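PDB 4H0N: DNMT2 from Spodoptera frugiperda, which probably methylates cytosine 38 in the anticodon loop of tRNA(Asp), and also cytosine in DNA, at carbon 5, taking the methyl group from S-adenosylmethionine. Local coordinates for residues P210-K218 against I268-K278; S246-V256 against K278-T286. The protein carries 3 engineered substitutions. One frame throughout, in Å; residues are numbered along the deposited sequence.

Contact 1 of 2, residues P210-K218 against I268-K278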
loop_
_atom_site.group_PDB
_atom_site.type_symbol
_atom_site.label_atom_id
_atom_site.label_comp_id
_atom_site.label_asym_id
_atom_site.label_seq_id
_atom_site.Cartn_x
_atom_site.Cartn_y
_atom_site.Cartn_z
ATOM N N PRO A 210 24.663 -1.259 -3.881
ATOM C CA PRO A 210 25.758 -1.837 -4.672
ATOM C C PRO A 210 26.345 -0.854 -5.682
ATOM O O PRO A 210 25.701 0.141 -6.007
ATOM C CB PRO A 210 25.080 -2.996 -5.414
ATOM C CG PRO A 210 23.831 -3.279 -4.655
ATOM C CD PRO A 210 23.387 -1.946 -4.136
ATOM N N GLU A 211 27.545 -1.152 -6.179
ATOM C CA GLU A 211 28.261 -0.262 -7.091
ATOM C C GLU A 211 27.524 -0.002 -8.396
ATOM O O GLU A 211 27.440 1.141 -8.849
ATOM C CB GLU A 211 29.649 -0.819 -7.399
ATOM C CG GLU A 211 30.566 -0.910 -6.201
ATOM C CD GLU A 211 31.988 -1.258 -6.592
ATOM O OE1 GLU A 211 32.199 -1.684 -7.747
ATOM O OE2 GLU A 211 32.891 -1.100 -5.743
ATOM N N LYS A 212 27.008 -1.066 -9.004
ATOM C CA LYS A 212 26.257 -0.945 -10.250
ATOM C C LYS A 212 25.140 0.081 -10.087
ATOM O O LYS A 212 24.908 0.905 -10.973
ATOM C CB LYS A 212 25.696 -2.306 -10.682
ATOM C CG LYS A 212 25.387 -3.240 -9.519
ATOM C CD LYS A 212 24.043 -3.936 -9.704
ATOM C CE LYS A 212 23.163 -3.795 -8.455
ATOM N NZ LYS A 212 21.709 -4.070 -8.717
ATOM N N MET A 213 24.477 0.039 -8.933
ATOM C CA MET A 213 23.446 1.007 -8.571
ATOM C C MET A 213 24.004 2.407 -8.364
ATOM O O MET A 213 23.387 3.394 -8.761
ATOM C CB MET A 213 22.764 0.572 -7.283
ATOM C CG MET A 213 21.739 -0.506 -7.475
ATOM S SD MET A 213 20.511 0.033 -8.672
ATOM C CE MET A 213 19.680 -1.506 -8.974
ATOM N N LEU A 214 25.172 2.482 -7.727
ATOM C CA LEU A 214 25.812 3.754 -7.428
ATOM C C LEU A 214 26.182 4.511 -8.697
ATOM O O LEU A 214 26.490 5.701 -8.643
ATOM C CB LEU A 214 27.043 3.547 -6.547
ATOM C CG LEU A 214 26.793 3.076 -5.115
ATOM C CD1 LEU A 214 28.096 2.966 -4.357
ATOM C CD2 LEU A 214 25.855 4.023 -4.403
ATOM N N ARG A 215 26.157 3.826 -9.838
ATOM C CA ARG A 215 26.343 4.496 -11.121
ATOM C C ARG A 215 25.170 5.433 -11.411
ATOM O O ARG A 215 25.332 6.451 -12.082
ATOM C CB ARG A 215 26.510 3.489 -12.267
ATOM C CG ARG A 215 27.803 2.686 -12.237
ATOM C CD ARG A 215 28.080 2.000 -13.577
ATOM N NE ARG A 215 28.961 2.792 -14.436
ATOM C CZ ARG A 215 28.638 3.240 -15.646
ATOM N NH1 ARG A 215 27.447 2.974 -16.163
ATOM N NH2 ARG A 215 29.510 3.952 -16.346
ATOM N N CYS A 216 23.991 5.088 -10.897
ATOM C CA CYS A 216 22.791 5.891 -11.119
ATOM C C CYS A 216 22.545 6.892 -9.991
ATOM O O CYS A 216 21.407 7.304 -9.757
ATOM C CB CYS A 216 21.563 4.991 -11.248
ATOM S SG CYS A 216 21.709 3.644 -12.415
ATOM N N ALA A 217 23.609 7.282 -9.301
ATOM C CA ALA A 217 23.495 8.133 -8.118
ATOM C C ALA A 217 22.777 9.460 -8.364
ATOM O O ALA A 217 22.217 10.043 -7.438
ATOM C CB ALA A 217 24.868 8.377 -7.507
ATOM N N LYS A 218 22.778 9.929 -9.608
ATOM C CA LYS A 218 22.243 11.252 -9.911
ATOM C C LYS A 218 20.738 11.388 -9.683
ATOM O O LYS A 218 20.233 12.498 -9.521
ATOM C CB LYS A 218 22.601 11.673 -11.339
ATOM C CG LYS A 218 23.802 12.609 -11.433
ATOM C CD LYS A 218 23.728 13.708 -10.372
ATOM C CE LYS A 218 24.356 15.012 -10.859
ATOM N NZ LYS A 218 24.948 15.816 -9.742
ATOM N N ILE A 268 30.465 10.392 -15.573
ATOM C CA ILE A 268 29.261 9.878 -14.942
ATOM C C ILE A 268 29.277 8.346 -14.886
ATOM O O ILE A 268 29.663 7.674 -15.849
ATOM C CB ILE A 268 28.003 10.411 -15.673
ATOM C CG1 ILE A 268 26.718 9.965 -14.971
ATOM C CG2 ILE A 268 28.023 10.029 -17.152
ATOM C CD1 ILE A 268 26.504 10.639 -13.635
ATOM N N GLY A 269 28.886 7.802 -13.735
ATOM C CA GLY A 269 28.914 6.369 -13.512
ATOM C C GLY A 269 30.322 5.803 -13.561
ATOM O O GLY A 269 30.510 4.588 -13.550
ATOM N N GLY A 270 31.312 6.692 -13.606
ATOM C CA GLY A 270 32.701 6.302 -13.760
ATOM C C GLY A 270 33.309 5.650 -12.532
ATOM O O GLY A 270 32.680 5.591 -11.471
ATOM N N GLU A 271 34.542 5.166 -12.681
ATOM C CA GLU A 271 35.257 4.481 -11.607
ATOM C C GLU A 271 35.512 5.419 -10.435
ATOM O O GLU A 271 35.225 5.086 -9.284
ATOM C CB GLU A 271 36.588 3.946 -12.130
ATOM C CG GLU A 271 37.198 2.839 -11.286
ATOM C CD GLU A 271 36.757 1.462 -11.743
ATOM O OE1 GLU A 271 35.970 1.387 -12.709
ATOM O OE2 GLU A 271 37.199 0.459 -11.142
ATOM N N LYS A 272 36.051 6.596 -10.747
ATOM C CA LYS A 272 36.325 7.629 -9.755
ATOM C C LYS A 272 35.022 8.217 -9.212
ATOM O O LYS A 272 34.947 8.651 -8.061
ATOM C CB LYS A 272 37.182 8.732 -10.380
ATOM C CG LYS A 272 37.626 9.804 -9.405
ATOM C CD LYS A 272 39.139 9.858 -9.296
ATOM C CE LYS A 272 39.568 10.768 -8.158
ATOM N NZ LYS A 272 41.011 11.121 -8.235
ATOM N N PHE A 273 34.001 8.233 -10.061
ATOM C CA PHE A 273 32.662 8.667 -9.679
ATOM C C PHE A 273 32.106 7.764 -8.575
ATOM O O PHE A 273 31.547 8.253 -7.598
ATOM C CB PHE A 273 31.765 8.649 -10.922
ATOM C CG PHE A 273 30.319 8.971 -10.662
ATOM C CD1 PHE A 273 29.844 10.263 -10.819
ATOM C CD2 PHE A 273 29.420 7.969 -10.316
ATOM C CE1 PHE A 273 28.504 10.556 -10.604
ATOM C CE2 PHE A 273 28.082 8.256 -10.095
ATOM C CZ PHE A 273 27.624 9.550 -10.244
ATOM N N VAL A 274 32.283 6.451 -8.728
ATOM C CA VAL A 274 31.738 5.463 -7.786
ATOM C C VAL A 274 32.466 5.418 -6.435
ATOM O O VAL A 274 31.823 5.263 -5.393
ATOM C CB VAL A 274 31.678 4.034 -8.418
ATOM C CG1 VAL A 274 31.484 2.955 -7.362
ATOM C CG2 VAL A 274 30.579 3.955 -9.473
ATOM N N GLU A 275 33.792 5.561 -6.448
ATOM C CA GLU A 275 34.567 5.537 -5.205
ATOM C C GLU A 275 34.108 6.625 -4.233
ATOM O O GLU A 275 34.095 6.416 -3.017
ATOM C CB GLU A 275 36.073 5.657 -5.467
ATOM C CG GLU A 275 36.538 7.034 -5.939
ATOM C CD GLU A 275 37.894 7.422 -5.374
ATOM O OE1 GLU A 275 38.235 6.948 -4.270
ATOM O OE2 GLU A 275 38.617 8.203 -6.028
ATOM N N LEU A 276 33.717 7.776 -4.771
ATOM C CA LEU A 276 33.232 8.867 -3.939
ATOM C C LEU A 276 31.882 8.523 -3.311
ATOM O O LEU A 276 31.627 8.844 -2.152
ATOM C CB LEU A 276 33.136 10.159 -4.750
ATOM C CG LEU A 276 34.448 10.644 -5.365
ATOM C CD1 LEU A 276 34.270 12.007 -6.015
ATOM C CD2 LEU A 276 35.545 10.681 -4.314
ATOM N N PHE A 277 31.021 7.863 -4.078
ATOM C CA PHE A 277 29.712 7.462 -3.579
ATOM C C PHE A 277 29.772 6.214 -2.712
ATOM O O PHE A 277 28.889 5.986 -1.889
ATOM C CB PHE A 277 28.735 7.254 -4.736
ATOM C CG PHE A 277 28.252 8.531 -5.339
ATOM C CD1 PHE A 277 27.291 9.291 -4.696
ATOM C CD2 PHE A 277 28.766 8.984 -6.540
ATOM C CE1 PHE A 277 26.846 10.477 -5.240
ATOM C CE2 PHE A 277 28.326 10.168 -7.088
ATOM C CZ PHE A 277 27.364 10.917 -6.437
ATOM N N LYS A 278 30.808 5.404 -2.905
ATOM C CA LYS A 278 31.013 4.219 -2.083
ATOM C C LYS A 278 31.229 4.608 -0.620
ATOM O O LYS A 278 30.822 3.880 0.289
ATOM C CB LYS A 278 32.205 3.409 -2.596
ATOM C CG LYS A 278 31.854 2.051 -3.187
ATOM C CD LYS A 278 32.325 0.919 -2.285
ATOM C CE LYS A 278 33.780 1.118 -1.882
ATOM N NZ LYS A 278 34.354 -0.046 -1.148
#
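Ala-217 and Phe-277 form the apolar centre of this contact, in which the short helical turn 211-214 and the turn after it lie against helix 271-278. Ala-217 CB sits 3.6 Å from the centroid of the Phe-277 ring, only 9° off the ring normal, a CH-pi contact that suits a residue with no more than a methyl group. The same CB also meets Phe-273 CZ at 4.1 Å. With CG anti to the backbone N (chi1 175°), the Phe-273 ring reaches back to the turn and brings its edge, at CE2, to within 3.3 Å of Leu-214 O. Leu-214 lays CD1 against the helix backbone, 3.9 Å from Lys-278 CA, while Val-274 spreads its two methyls, CG1 to Glu-211 CG and CG2 to Arg-215 CG.

Polar contacts lie at the margin. The Arg-215 chain, bent at chi3, points NE at Gly-269 O in a weak hydrogen bond, whose 2.5 Å length is doubtful at this resolution. Gly-269 CA rests over one face of the guanidinium, and the residue's positive phi (63°) favours glycine. Glu-211 OE2 and Lys-278 NZ, 4.9 Å apart, would probably attract each other only weakly. Tyr-260 of helix 253-262 packs alongside, edge-to-face with Phe-277 and hydrogen-bonded to Ala-217 O. The contact joins a short helical turn to helix 271-278, in what is probably the small, target-recognition domain of this C5-cytosine methyltransferase.

Contact 2 of 2, residues S246-V256 against K278-T286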
loop_
_atom_site.group_PDB
_atom_site.type_symbol
_atom_site.label_atom_id
_atom_site.label_comp_id
_atom_site.label_asym_id
_atom_site.label_seq_id
_atom_site.Cartn_x
_atom_site.Cartn_y
_atom_site.Cartn_z
ATOM N N SER A 246 13.150 5.880 -1.539
ATOM C CA SER A 246 14.263 6.676 -1.044
ATOM C C SER A 246 15.450 5.835 -0.598
ATOM O O SER A 246 15.324 4.645 -0.297
ATOM C CB SER A 246 13.816 7.581 0.106
ATOM O OG SER A 246 13.105 8.706 -0.376
ATOM N N ILE A 247 16.605 6.488 -0.559
ATOM C CA ILE A 247 17.850 5.896 -0.088
ATOM C C ILE A 247 18.246 6.593 1.216
ATOM O O ILE A 247 17.961 7.778 1.398
ATOM C CB ILE A 247 18.945 6.044 -1.166
ATOM C CG1 ILE A 247 18.636 5.111 -2.332
ATOM C CG2 ILE A 247 20.315 5.727 -0.621
ATOM C CD1 ILE A 247 18.361 3.696 -1.900
ATOM N N PHE A 248 18.872 5.859 2.131
ATOM C CA PHE A 248 19.230 6.415 3.430
ATOM C C PHE A 248 20.734 6.410 3.685
ATOM O O PHE A 248 21.452 5.525 3.215
ATOM C CB PHE A 248 18.520 5.643 4.545
ATOM C CG PHE A 248 18.963 6.037 5.920
ATOM C CD1 PHE A 248 18.468 7.185 6.512
ATOM C CD2 PHE A 248 19.885 5.271 6.615
ATOM C CE1 PHE A 248 18.882 7.565 7.775
ATOM C CE2 PHE A 248 20.299 5.641 7.877
ATOM C CZ PHE A 248 19.796 6.789 8.460
ATOM N N THR A 249 21.195 7.402 4.442
ATOM C CA THR A 249 22.564 7.433 4.941
ATOM C C THR A 249 22.587 8.015 6.347
ATOM O O THR A 249 21.660 8.715 6.750
ATOM C CB THR A 249 23.491 8.266 4.045
ATOM O OG1 THR A 249 24.848 8.037 4.436
ATOM C CG2 THR A 249 23.186 9.740 4.176
ATOM N N ASP A 250 23.645 7.717 7.094
ATOM C CA ASP A 250 23.789 8.233 8.451
ATOM C C ASP A 250 24.610 9.508 8.425
ATOM O O ASP A 250 24.702 10.223 9.424
ATOM C CB ASP A 250 24.464 7.199 9.348
ATOM C CG ASP A 250 23.729 5.876 9.365
ATOM O OD1 ASP A 250 22.963 5.633 10.321
ATOM O OD2 ASP A 250 23.913 5.084 8.414
ATOM N N LYS A 251 25.204 9.783 7.267
ATOM C CA LYS A 251 26.087 10.930 7.098
ATOM C C LYS A 251 25.273 12.224 7.030
ATOM O O LYS A 251 24.100 12.206 6.664
ATOM C CB LYS A 251 26.931 10.785 5.819
ATOM C CG LYS A 251 27.885 9.595 5.748
ATOM C CD LYS A 251 28.967 9.765 6.777
ATOM C CE LYS A 251 30.284 9.142 6.361
ATOM N NZ LYS A 251 31.130 8.906 7.546
ATOM N N PRO A 252 25.883 13.352 7.418
ATOM C CA PRO A 252 25.243 14.666 7.275
ATOM C C PRO A 252 24.964 14.992 5.811
ATOM O O PRO A 252 25.728 14.590 4.931
ATOM C CB PRO A 252 26.296 15.627 7.837
ATOM C CG PRO A 252 27.099 14.790 8.766
ATOM C CD PRO A 252 27.166 13.442 8.131
ATOM N N ARG A 253 23.878 15.717 5.561
ATOM C CA ARG A 253 23.503 16.082 4.204
ATOM C C ARG A 253 24.571 16.953 3.546
ATOM O O ARG A 253 24.723 16.949 2.324
ATOM C CB ARG A 253 22.158 16.806 4.198
ATOM C CG ARG A 253 21.600 17.050 2.809
ATOM C CD ARG A 253 20.433 18.006 2.862
ATOM N NE ARG A 253 19.536 17.695 3.972
ATOM C CZ ARG A 253 18.668 18.558 4.493
ATOM N NH1 ARG A 253 18.582 19.790 4.009
ATOM N NH2 ARG A 253 17.889 18.192 5.502
ATOM N N GLU A 254 25.314 17.693 4.360
ATOM C CA GLU A 254 26.380 18.544 3.849
ATOM C C GLU A 254 27.488 17.695 3.234
ATOM O O GLU A 254 28.050 18.044 2.195
ATOM C CB GLU A 254 26.935 19.420 4.965
ATOM C CG GLU A 254 27.621 20.673 4.465
ATOM C CD GLU A 254 27.709 21.750 5.530
ATOM O OE1 GLU A 254 28.084 22.895 5.190
ATOM O OE2 GLU A 254 27.397 21.452 6.705
ATOM N N VAL A 255 27.788 16.572 3.876
ATOM C CA VAL A 255 28.776 15.641 3.353
ATOM C C VAL A 255 28.310 15.050 2.022
ATOM O O VAL A 255 29.092 14.918 1.078
ATOM C CB VAL A 255 29.074 14.517 4.369
ATOM C CG1 VAL A 255 29.966 13.452 3.755
ATOM C CG2 VAL A 255 29.714 15.099 5.625
ATOM N N VAL A 256 27.025 14.713 1.951
ATOM C CA VAL A 256 26.424 14.172 0.732
ATOM C C VAL A 256 26.577 15.139 -0.448
ATOM O O VAL A 256 26.831 14.720 -1.580
ATOM C CB VAL A 256 24.923 13.812 0.949
ATOM C CG1 VAL A 256 24.247 13.409 -0.364
ATOM C CG2 VAL A 256 24.781 12.700 1.982
ATOM N N LYS A 278 30.808 5.404 -2.905
ATOM C CA LYS A 278 31.013 4.219 -2.083
ATOM C C LYS A 278 31.229 4.608 -0.620
ATOM O O LYS A 278 30.822 3.880 0.289
ATOM C CB LYS A 278 32.205 3.409 -2.596
ATOM C CG LYS A 278 31.854 2.051 -3.187
ATOM C CD LYS A 278 32.325 0.919 -2.285
ATOM C CE LYS A 278 33.780 1.118 -1.882
ATOM N NZ LYS A 278 34.354 -0.046 -1.148
ATOM N N GLU A 279 31.850 5.765 -0.399
ATOM C CA GLU A 279 32.210 6.201 0.949
ATOM C C GLU A 279 31.143 7.070 1.611
ATOM O O GLU A 279 31.386 7.676 2.658
ATOM C CB GLU A 279 33.577 6.901 0.958
ATOM C CG GLU A 279 33.667 8.170 0.117
ATOM C CD GLU A 279 35.107 8.570 -0.190
ATOM O OE1 GLU A 279 35.833 7.759 -0.806
ATOM O OE2 GLU A 279 35.514 9.694 0.179
ATOM N N LEU A 280 29.963 7.119 0.998
ATOM C CA LEU A 280 28.806 7.771 1.602
ATOM C C LEU A 280 27.985 6.791 2.442
ATOM O O LEU A 280 27.062 7.194 3.141
ATOM C CB LEU A 280 27.920 8.414 0.528
ATOM C CG LEU A 280 28.258 9.855 0.142
ATOM C CD1 LEU A 280 27.197 10.430 -0.790
ATOM C CD2 LEU A 280 28.412 10.710 1.395
ATOM N N LYS A 281 28.336 5.510 2.362
ATOM C CA LYS A 281 27.597 4.422 3.008
ATOM C C LYS A 281 26.067 4.439 2.770
ATOM O O LYS A 281 25.285 4.056 3.648
ATOM C CB LYS A 281 27.972 4.280 4.502
ATOM C CG LYS A 281 27.243 5.236 5.473
ATOM C CD LYS A 281 27.704 5.055 6.926
ATOM C CE LYS A 281 28.143 6.310 7.524
ATOM N NZ LYS A 281 29.012 6.046 8.730
ATOM N N LEU A 282 25.649 4.861 1.578
ATOM C CA LEU A 282 24.236 4.821 1.218
ATOM C C LEU A 282 23.727 3.394 1.304
ATOM O O LEU A 282 24.380 2.469 0.836
ATOM C CB LEU A 282 24.022 5.348 -0.195
ATOM C CG LEU A 282 24.406 6.808 -0.404
ATOM C CD1 LEU A 282 24.310 7.182 -1.871
ATOM C CD2 LEU A 282 23.512 7.693 0.435
ATOM N N ARG A 283 22.562 3.215 1.914
ATOM C CA ARG A 283 21.976 1.890 2.052
ATOM C C ARG A 283 20.478 1.965 1.846
ATOM O O ARG A 283 19.880 3.031 1.965
ATOM C CB ARG A 283 22.251 1.322 3.441
ATOM C CG ARG A 283 21.442 1.984 4.545
ATOM C CD ARG A 283 21.200 1.001 5.674
ATOM N NE ARG A 283 20.799 1.654 6.916
ATOM C CZ ARG A 283 19.539 1.814 7.303
ATOM N NH1 ARG A 283 18.546 1.377 6.537
ATOM N NH2 ARG A 283 19.274 2.416 8.453
ATOM N N TYR A 284 19.871 0.826 1.542
ATOM C CA TYR A 284 18.422 0.748 1.453
ATOM C C TYR A 284 17.791 0.717 2.844
ATOM O O TYR A 284 18.462 0.421 3.835
ATOM C CB TYR A 284 18.011 -0.495 0.675
ATOM C CG TYR A 284 18.517 -0.522 -0.746
ATOM C CD1 TYR A 284 17.990 0.328 -1.710
ATOM C CD2 TYR A 284 19.513 -1.412 -1.133
ATOM C CE1 TYR A 284 18.446 0.304 -3.016
ATOM C CE2 TYR A 284 19.978 -1.444 -2.438
ATOM C CZ TYR A 284 19.442 -0.585 -3.373
ATOM O OH TYR A 284 19.901 -0.622 -4.670
ATOM N N PHE A 285 16.503 1.039 2.921
ATOM C CA PHE A 285 15.758 0.789 4.144
ATOM C C PHE A 285 15.554 -0.719 4.258
ATOM O O PHE A 285 15.349 -1.399 3.251
ATOM C CB PHE A 285 14.409 1.515 4.130
ATOM C CG PHE A 285 14.516 3.017 4.260
ATOM C CD1 PHE A 285 14.778 3.606 5.491
ATOM C CD2 PHE A 285 14.344 3.840 3.156
ATOM C CE1 PHE A 285 14.878 4.987 5.615
ATOM C CE2 PHE A 285 14.441 5.221 3.272
ATOM C CZ PHE A 285 14.707 5.795 4.501
ATOM N N THR A 286 15.632 -1.246 5.475
ATOM C CA THR A 286 15.384 -2.666 5.700
ATOM C C THR A 286 13.881 -2.912 5.642
ATOM O O THR A 286 13.103 -1.987 5.885
ATOM C CB THR A 286 15.884 -3.115 7.078
ATOM O OG1 THR A 286 14.939 -2.708 8.074
ATOM C CG2 THR A 286 17.249 -2.518 7.378
#
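Phe-248 and Arg-283 face each other as a hydrogen-bonded antiparallel pair, a single beta bridge joining the short strand 247-248 to the extended part, Leu-282 to Phe-285, of segment 278-286. Both bonds are nearly straight: Phe-248 N to Arg-283 O at 3.0 Å and Arg-283 N to Phe-248 O at 2.9 Å. Their side chains run alongside in the same direction. Arg-283, extended from CG to NE, brings one guanidinium face over Phe-248 CD2, but the two planes are 51° apart and the groups do not stack flat. NH1 then bonds Tyr-284 O (2.9 Å) almost in the guanidinium plane and forms a salt bridge with Glu-289, which probably balances the charge of this buried residue. Replacing it with a leucine would probably leave Glu-289 without its charged mate and Phe-248 without the guanidinium packed obliquely beside CD2 and CE2.

Phe-248 also covers Phe-285, its CB lying over one face of that ring, 4.1 Å from the centroid, while the two rings meet obliquely. Ile-247 turns CG2 to Leu-282 CB and CD1 to the Tyr-284 ring, the beta-branched residue sending one methyl to each neighbour. Further along, Leu-280 CD2 packs on Val-255 CG1 (3.9 Å) at the start of helix 253-262. Lys-251 and the poorly ordered Lys-281 cross at about a right angle at the exposed margin. Thr-249, with OG1 anti to the backbone N (chi1 -169°), donates from that hydroxyl to Leu-280 O at 2.7 Å, and OG1 in turn receives a weak bond from Lys-251 N.

In the fold
Contact 1 sets segment 210-218 against helix 271-278; contact 2 sets strand 247-248 and the start of helix 253-262 against the loop that follows helix 271-278. Contact 2 is the more buried and lies nearer the centre of the chain; contact 1 lies farther out and is only partly buried. Their centres are 13 Å apart. Lys-278 lies in both but packs only in contact 1, and Tyr-284 OH of contact 2 packs against Met-213 CG of contact 1 at 3.4 Å. Contact 2 adds backbone pairing and a probably neutralised buried arginine to its apolar packing; contact 1 has packing and one weak, doubtful bond from an exposed arginine. Both lie away from the cofactor site.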